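Long-range contacts in pectate lyase 47 (Bacillus sp. TS-47, PDB 1VBL), which cleaves pectate by elimination as a thermostable, calcium-binding lyase of polysaccharide lyase family 1, probably as a secreted enzyme: residues F150-V155 against D190-E195; G47-N52 against M127-S132; A325-F330 against H394-T399. All coordinates share one frame; numbering follows the deposited sequence.

Contact 1: residues F150-V155 against D190-E195; sequences FLIKNV and DSISIE. With CA (calcium ion), chain B.
Phe150 and Ser191 start a run of five backbone hydrogen bonds between two parallel strands. Phe150 N gives a bond of 2.7 Å to Ser191 O, reaching that oxygen from above its carbonyl plane. Ser193 N then meets Phe150 O almost in line with the carbonyl, at a C=O...N angle of 175°. Ile152 N to Ser193 O, Glu195 N to Ile152 O and Asn154 N to Glu195 O continue the series at 2.8 to 2.9 Å. The strand directions differ by only 9°.

Asp190, at the start of 190-195, grips the calcium ion with both carboxylate oxygens. Three waters also bind the metal, and Asp229 and Asp233 complete the site. Gly230 N also bonds to Asp190 OD1, which should help fix the carboxylate.

On the Leu151, Ser193 and Glu195 face, Ser193 OG donates to Glu195 OE1 at 2.7 Å, on the anti lone pair of that carboxylate oxygen. OG can reach it because it stands opposite its own backbone N (chi1 176°). Leu151 CD1 lies 3.8 Å from Ser193 CB and also touches Glu195 OE1. The extended Lys153 chain passes the other oxygen, with NZ 4.0 Å from Glu195 OE2, too long for a salt bridge. Putting an alanine at Glu195 would probably leave Ser193 OG without its acceptor and Lys153 without this nearby opposite charge.

The other face is apolar. Ile152 CD1 touches both Ile192 CG2, at 3.9 Å, and Ile194 CG1, at 4.0 Å. Ile152 and Ile194 pack on Ile200, and Ile192 on Phe207, of strand 200-208. Strand 127-129 flanks 149-153, and strand 232-235 flanks 192-195, as in one face of the right-handed parallel beta-helix of pectate lyases.

Contact 2: residues G47-N52 against M127-S132; sequences GNNHTN and MVYVGS
Tyr129 meets Asn49 and His50 where the loop 47-52 lies beside strand 127-129. The tight part centres on Asn49. Its carbonyl oxygen presses on the root of the tyrosine, with Asn49 O 3.3 Å from Tyr129 CB and 3.2 Å from Tyr129 CD2. It comes to the ring obliquely. The Asn49 side chain extends from its backbone with CG opposite N (chi1 -165°), which brings its amide against the backbone of Met127, Val128 and Tyr129.

Gly131 marks a second close point. Gly131 CA is 3.6 Å from Asn52 O, and a CB on Gly131 would lie only 2.9 Å from Asn52 O. Water 4 joins the same two residues. It donates to Asn52 O at 2.8 Å and accepts from Gly131 N at 2.8 Å, so one water links the loop carbonyl to the backbone amide of Gly131. Asn52 is buried too, with Asn52 CB 4.1 Å from Tyr129 O.

The outer side is looser and faces solvent. There the edge of the Tyr129 ring points to the face of the His50 imidazole. Their centroids are 5.8 Å apart and the planes meet at 63°, an edge-to-face pair at the surface. His50 O lies over one face of the tyrosine ring.

Behind the loop, Asn49 and Asn52 rest on Ile42 of helix 38-44, and Val128 touches Leu45. Strand 127-129 is an outermost strand of its parallel sheet. A helix and loop covering such an early strand fit the capped N-terminal end of the parallel beta-helix in this lyase family.

Contact 3: residues A325-F330 against H394-T399; sequences AQNNYF and HVIHPT
Asn327 ties the two segments together with a single clear hydrogen bond. Asn327 ND2 gives a nearly straight bond of 2.9 Å to His397 O, with an N-H...O angle of 174°. The oxygen lies in the amide plane of Asn327, while ND2 stands well above the carbonyl plane of His397.

Ile396 packs beside this bond, with Ile396 CG2 3.7 Å from Asn327 ND2. The Ile396 side chain crosses that of Gln326 at about a right angle, and Ile396 CD1 comes 3.1 Å from Gln326 OE1. That oxygen is bonded to His295 NE2.

Thr399 makes mixed contacts. Thr399 OG1 touches Asn327 CB at 3.1 Å but bonds to Gly356 O. The methyl Thr399 CG2, opposite the backbone N, rests 3.4 Å from Asn328 O. Thr399 O meets the edge of the Tyr329 ring near its plane, 3.4 Å from CD1. The Tyr329 hydroxyl is bonded to Asp360.

The chemistry implies a close-fitting seam with few bonds of its own. Asn327 to His397, Thr399 to Gly356 and His397 N to Asn298 hold the loop, while Gln326 and Tyr329 use their polar ends on neighbouring strands.

Overall arrangement
Contacts 1 and 2 share one parallel sheet and touch each other. Leu151 N and Val128 O, 2.7 Å apart, probably form a hydrogen bond between strands 149-153 and 127-129. Contact 1 lies deepest, its centre about 10 Å from the centre of the chain, and is held by regular strand pairing beside the calcium site. Contact 2 lies farther out, still largely buried but with an exposed histidine side, where a loop meets the sheet edge through packing, one water and an aromatic pair. Contact 3 is separate and only partly buried, its centre about 36 Å from that of contact 2, on the opposite side of the chain centre. There a side-chain amide fastens a late loop to another strand.

Contact 1: residues F150-V155 against D190-E195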
# COMPACT_ATOMS: atom_id res chain seq x y z
N PHE A 150 -1.44 -6.04 -8.09
CA PHE A 150 -1.78 -7.40 -7.73
C PHE A 150 -2.92 -7.41 -6.73
O PHE A 150 -2.92 -6.65 -5.76
CB PHE A 150 -0.58 -8.13 -7.12
CG PHE A 150 0.45 -8.54 -8.12
CD1 PHE A 150 0.11 -9.38 -9.19
CD2 PHE A 150 1.76 -8.09 -8.02
CE1 PHE A 150 1.06 -9.76 -10.13
CE2 PHE A 150 2.72 -8.47 -8.95
CZ PHE A 150 2.38 -9.31 -10.01
N LEU A 151 -3.89 -8.28 -6.98
CA LEU A 151 -5.04 -8.42 -6.10
C LEU A 151 -4.87 -9.74 -5.36
O LEU A 151 -5.02 -10.82 -5.95
CB LEU A 151 -6.33 -8.44 -6.93
CG LEU A 151 -7.57 -7.74 -6.37
CD1 LEU A 151 -7.30 -6.25 -6.25
CD2 LEU A 151 -8.76 -7.97 -7.31
N ILE A 152 -4.54 -9.65 -4.08
CA ILE A 152 -4.35 -10.83 -3.25
C ILE A 152 -5.65 -10.94 -2.47
O ILE A 152 -5.75 -10.45 -1.34
CB ILE A 152 -3.14 -10.65 -2.31
CG1 ILE A 152 -1.90 -10.28 -3.14
CG2 ILE A 152 -2.88 -11.93 -1.53
CD1 ILE A 152 -0.67 -9.96 -2.30
N LYS A 153 -6.64 -11.58 -3.08
CA LYS A 153 -7.97 -11.70 -2.50
C LYS A 153 -8.42 -13.11 -2.13
O LYS A 153 -8.43 -14.01 -2.97
CB LYS A 153 -8.99 -11.08 -3.45
CG LYS A 153 -10.41 -11.04 -2.91
CD LYS A 153 -11.31 -10.27 -3.86
CE LYS A 153 -12.70 -10.08 -3.28
NZ LYS A 153 -13.50 -9.15 -4.13
N ASN A 154 -8.81 -13.27 -0.87
CA ASN A 154 -9.28 -14.54 -0.34
C ASN A 154 -8.30 -15.70 -0.55
O ASN A 154 -8.71 -16.83 -0.80
CB ASN A 154 -10.64 -14.90 -0.94
CG ASN A 154 -11.71 -13.88 -0.60
OD1 ASN A 154 -11.91 -13.54 0.56
ND2 ASN A 154 -12.40 -13.39 -1.62
N VAL A 155 -7.01 -15.41 -0.45
CA VAL A 155 -6.01 -16.45 -0.62
C VAL A 155 -5.08 -16.47 0.59
O VAL A 155 -5.22 -15.66 1.50
CB VAL A 155 -5.18 -16.24 -1.91
CG1 VAL A 155 -6.07 -16.43 -3.12
CG2 VAL A 155 -4.56 -14.84 -1.93
N ASP A 190 -4.62 -0.12 -6.46
CA ASP A 190 -3.43 -0.12 -5.62
C ASP A 190 -2.40 -1.01 -6.30
O ASP A 190 -2.77 -1.88 -7.09
CB ASP A 190 -3.71 -0.74 -4.25
CG ASP A 190 -5.01 -0.28 -3.66
OD1 ASP A 190 -5.25 0.94 -3.64
OD2 ASP A 190 -5.78 -1.15 -3.21
N SER A 191 -1.12 -0.81 -6.00
CA SER A 191 -0.09 -1.66 -6.59
C SER A 191 -0.28 -3.07 -6.03
O SER A 191 -0.11 -4.07 -6.74
CB SER A 191 1.31 -1.13 -6.26
OG SER A 191 1.57 0.05 -7.01
N ILE A 192 -0.63 -3.14 -4.75
CA ILE A 192 -0.88 -4.41 -4.09
C ILE A 192 -2.06 -4.22 -3.14
O ILE A 192 -2.03 -3.36 -2.26
CB ILE A 192 0.33 -4.91 -3.27
CG1 ILE A 192 1.49 -5.27 -4.21
CG2 ILE A 192 -0.07 -6.14 -2.44
CD1 ILE A 192 2.71 -5.84 -3.51
N SER A 193 -3.10 -5.02 -3.35
CA SER A 193 -4.29 -4.96 -2.53
C SER A 193 -4.51 -6.32 -1.88
O SER A 193 -4.71 -7.32 -2.57
CB SER A 193 -5.50 -4.59 -3.39
OG SER A 193 -6.69 -4.61 -2.62
N ILE A 194 -4.45 -6.35 -0.55
CA ILE A 194 -4.63 -7.57 0.21
C ILE A 194 -6.01 -7.55 0.85
O ILE A 194 -6.28 -6.72 1.73
CB ILE A 194 -3.53 -7.68 1.29
CG1 ILE A 194 -2.16 -7.65 0.61
CG2 ILE A 194 -3.71 -8.95 2.10
CD1 ILE A 194 -0.97 -7.61 1.59
N GLU A 195 -6.88 -8.45 0.42
CA GLU A 195 -8.25 -8.51 0.93
C GLU A 195 -8.63 -9.93 1.35
O GLU A 195 -8.52 -10.87 0.56
CB GLU A 195 -9.22 -8.01 -0.15
CG GLU A 195 -8.76 -6.76 -0.87
CD GLU A 195 -9.64 -6.37 -2.05
OE1 GLU A 195 -9.20 -5.51 -2.85
OE2 GLU A 195 -10.76 -6.91 -2.18
CA CA B . -7.24 0.65 -1.93
O HOH W 1 -8.58 0.55 -3.92
O HOH W 2 -8.10 -1.44 -0.61
O HOH W 3 -9.01 1.95 -0.70

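Contact 2: residues G47-N52 against M127-S132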
# COMPACT_ATOMS: atom_id res chain seq x y z
N GLY A 47 -3.87 -18.97 -16.21
CA GLY A 47 -4.44 -18.96 -17.55
C GLY A 47 -5.69 -18.12 -17.71
O GLY A 47 -6.11 -17.85 -18.83
N ASN A 48 -6.28 -17.70 -16.60
CA ASN A 48 -7.49 -16.88 -16.63
C ASN A 48 -7.49 -15.97 -15.41
O ASN A 48 -7.66 -16.43 -14.28
CB ASN A 48 -8.73 -17.78 -16.61
CG ASN A 48 -10.02 -17.00 -16.74
OD1 ASN A 48 -10.38 -16.21 -15.86
ND2 ASN A 48 -10.73 -17.21 -17.84
N ASN A 49 -7.30 -14.67 -15.64
CA ASN A 49 -7.23 -13.69 -14.56
C ASN A 49 -8.26 -13.86 -13.44
O ASN A 49 -7.89 -13.98 -12.28
CB ASN A 49 -7.34 -12.27 -15.12
CG ASN A 49 -6.92 -11.22 -14.11
OD1 ASN A 49 -7.31 -10.06 -14.20
ND2 ASN A 49 -6.11 -11.63 -13.13
N HIS A 50 -9.54 -13.87 -13.78
CA HIS A 50 -10.55 -13.99 -12.74
C HIS A 50 -10.44 -15.27 -11.90
O HIS A 50 -10.34 -15.20 -10.67
CB HIS A 50 -11.96 -13.88 -13.34
CG HIS A 50 -13.04 -13.80 -12.30
ND1 HIS A 50 -13.52 -14.91 -11.64
CD2 HIS A 50 -13.69 -12.74 -11.77
CE1 HIS A 50 -14.42 -14.54 -10.74
NE2 HIS A 50 -14.54 -13.22 -10.81
N THR A 51 -10.43 -16.43 -12.55
CA THR A 51 -10.36 -17.69 -11.82
C THR A 51 -8.98 -18.02 -11.26
O THR A 51 -8.82 -18.97 -10.50
CB THR A 51 -10.83 -18.88 -12.69
OG1 THR A 51 -9.92 -19.08 -13.78
CG2 THR A 51 -12.23 -18.61 -13.23
N ASN A 52 -7.97 -17.23 -11.62
CA ASN A 52 -6.62 -17.45 -11.12
C ASN A 52 -6.57 -17.36 -9.59
O ASN A 52 -5.69 -17.94 -8.95
CB ASN A 52 -5.65 -16.43 -11.72
CG ASN A 52 -5.16 -16.83 -13.10
OD1 ASN A 52 -4.49 -16.04 -13.79
ND2 ASN A 52 -5.48 -18.05 -13.52
N MET A 127 -5.96 -5.31 -12.79
CA MET A 127 -5.77 -5.86 -11.45
C MET A 127 -5.64 -7.37 -11.60
O MET A 127 -6.61 -8.06 -11.91
CB MET A 127 -6.94 -5.49 -10.54
CG MET A 127 -7.04 -4.00 -10.23
SD MET A 127 -5.44 -3.23 -9.78
CE MET A 127 -5.09 -4.09 -8.26
N VAL A 128 -4.42 -7.86 -11.39
CA VAL A 128 -4.10 -9.27 -11.53
C VAL A 128 -4.32 -10.07 -10.25
O VAL A 128 -3.73 -9.76 -9.21
CB VAL A 128 -2.62 -9.43 -11.98
CG1 VAL A 128 -2.28 -10.90 -12.16
CG2 VAL A 128 -2.40 -8.68 -13.29
N TYR A 129 -5.16 -11.09 -10.33
CA TYR A 129 -5.43 -11.95 -9.17
C TYR A 129 -4.26 -12.89 -8.91
O TYR A 129 -3.66 -13.42 -9.84
CB TYR A 129 -6.69 -12.78 -9.41
CG TYR A 129 -7.98 -12.04 -9.18
CD1 TYR A 129 -8.45 -11.79 -7.89
CD2 TYR A 129 -8.74 -11.59 -10.26
CE1 TYR A 129 -9.65 -11.11 -7.68
CE2 TYR A 129 -9.94 -10.91 -10.06
CZ TYR A 129 -10.38 -10.67 -8.77
OH TYR A 129 -11.56 -9.99 -8.58
N VAL A 130 -3.96 -13.10 -7.63
CA VAL A 130 -2.88 -14.00 -7.24
C VAL A 130 -3.46 -15.11 -6.38
O VAL A 130 -4.15 -14.85 -5.39
CB VAL A 130 -1.78 -13.25 -6.42
CG1 VAL A 130 -0.65 -14.22 -6.06
CG2 VAL A 130 -1.24 -12.08 -7.22
N GLY A 131 -3.20 -16.36 -6.76
CA GLY A 131 -3.72 -17.48 -6.01
C GLY A 131 -2.86 -17.81 -4.80
O GLY A 131 -1.79 -17.23 -4.61
N SER A 132 -3.32 -18.75 -3.98
CA SER A 132 -2.59 -19.16 -2.79
C SER A 132 -1.29 -19.89 -3.15
O SER A 132 -1.15 -20.42 -4.26
CB SER A 132 -3.45 -20.09 -1.92
OG SER A 132 -4.59 -19.40 -1.43
O HOH W 4 -2.91 -17.69 -9.19

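Contact 3: residues A325-F330 against H394-T399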
# COMPACT_ATOMS: atom_id res chain seq x y z
N ALA A 325 4.82 0.66 18.27
CA ALA A 325 5.92 1.23 17.50
C ALA A 325 7.25 1.24 18.25
O ALA A 325 7.31 1.71 19.39
CB ALA A 325 5.56 2.65 17.05
N GLN A 326 8.30 0.75 17.61
CA GLN A 326 9.62 0.70 18.22
C GLN A 326 10.76 1.15 17.32
O GLN A 326 10.87 0.73 16.17
CB GLN A 326 9.96 -0.73 18.66
CG GLN A 326 9.17 -1.29 19.81
CD GLN A 326 9.59 -2.72 20.13
OE1 GLN A 326 9.13 -3.67 19.50
NE2 GLN A 326 10.50 -2.86 21.09
N ASN A 327 11.62 2.00 17.87
CA ASN A 327 12.81 2.46 17.18
C ASN A 327 12.67 2.88 15.72
O ASN A 327 13.39 2.38 14.84
CB ASN A 327 13.88 1.37 17.31
CG ASN A 327 14.20 1.05 18.76
OD1 ASN A 327 13.48 1.48 19.67
ND2 ASN A 327 15.26 0.28 18.99
N ASN A 328 11.75 3.80 15.46
CA ASN A 328 11.55 4.31 14.11
C ASN A 328 12.25 5.66 14.08
O ASN A 328 12.31 6.36 15.09
CB ASN A 328 10.06 4.47 13.80
CG ASN A 328 9.32 3.16 13.86
OD1 ASN A 328 8.69 2.83 14.87
ND2 ASN A 328 9.41 2.39 12.79
N TYR A 329 12.79 6.00 12.92
CA TYR A 329 13.55 7.24 12.75
C TYR A 329 12.88 8.18 11.74
O TYR A 329 12.64 7.79 10.60
CB TYR A 329 14.96 6.88 12.27
CG TYR A 329 15.99 7.98 12.40
CD1 TYR A 329 17.10 7.81 13.22
CD2 TYR A 329 15.89 9.16 11.66
CE1 TYR A 329 18.09 8.79 13.31
CE2 TYR A 329 16.87 10.15 11.74
CZ TYR A 329 17.97 9.95 12.57
OH TYR A 329 18.96 10.91 12.67
N PHE A 330 12.61 9.41 12.16
CA PHE A 330 11.99 10.40 11.28
C PHE A 330 12.95 11.54 10.97
O PHE A 330 13.62 12.07 11.86
CB PHE A 330 10.74 11.02 11.93
CG PHE A 330 9.59 10.07 12.09
CD1 PHE A 330 9.57 9.17 13.15
CD2 PHE A 330 8.52 10.10 11.20
CE1 PHE A 330 8.49 8.31 13.32
CE2 PHE A 330 7.44 9.25 11.36
CZ PHE A 330 7.42 8.35 12.43
N HIS A 394 13.00 -11.11 14.97
CA HIS A 394 14.30 -11.70 15.26
C HIS A 394 15.19 -10.67 15.93
O HIS A 394 15.83 -10.96 16.94
CB HIS A 394 14.96 -12.18 13.96
CG HIS A 394 14.43 -13.49 13.47
ND1 HIS A 394 15.17 -14.65 13.52
CD2 HIS A 394 13.24 -13.83 12.94
CE1 HIS A 394 14.46 -15.65 13.04
NE2 HIS A 394 13.28 -15.18 12.68
N VAL A 395 15.22 -9.46 15.38
CA VAL A 395 16.05 -8.40 15.92
C VAL A 395 15.47 -7.01 15.70
O VAL A 395 14.90 -6.73 14.64
CB VAL A 395 17.44 -8.38 15.24
CG1 VAL A 395 18.33 -7.33 15.90
CG2 VAL A 395 18.08 -9.75 15.31
N ILE A 396 15.61 -6.15 16.70
CA ILE A 396 15.17 -4.77 16.59
C ILE A 396 16.45 -3.97 16.74
O ILE A 396 17.11 -4.04 17.77
CB ILE A 396 14.17 -4.38 17.69
CG1 ILE A 396 12.87 -5.18 17.53
CG2 ILE A 396 13.87 -2.89 17.60
CD1 ILE A 396 11.83 -4.89 18.58
N HIS A 397 16.81 -3.22 15.71
CA HIS A 397 18.03 -2.42 15.76
C HIS A 397 17.86 -1.12 16.53
O HIS A 397 16.76 -0.59 16.64
CB HIS A 397 18.50 -2.10 14.34
CG HIS A 397 18.68 -3.30 13.48
ND1 HIS A 397 19.61 -4.28 13.76
CD2 HIS A 397 18.04 -3.71 12.36
CE1 HIS A 397 19.53 -5.23 12.85
NE2 HIS A 397 18.58 -4.91 11.99
N PRO A 398 18.97 -0.61 17.09
CA PRO A 398 18.94 0.64 17.84
C PRO A 398 18.58 1.74 16.86
O PRO A 398 19.11 1.79 15.75
CB PRO A 398 20.37 0.77 18.37
CG PRO A 398 21.18 0.02 17.34
CD PRO A 398 20.33 -1.19 17.07
N THR A 399 17.68 2.63 17.26
CA THR A 399 17.20 3.69 16.38
C THR A 399 18.23 4.48 15.57
O THR A 399 18.02 4.75 14.39
CB THR A 399 16.32 4.68 17.16
OG1 THR A 399 15.49 3.95 18.07
CG2 THR A 399 15.41 5.45 16.18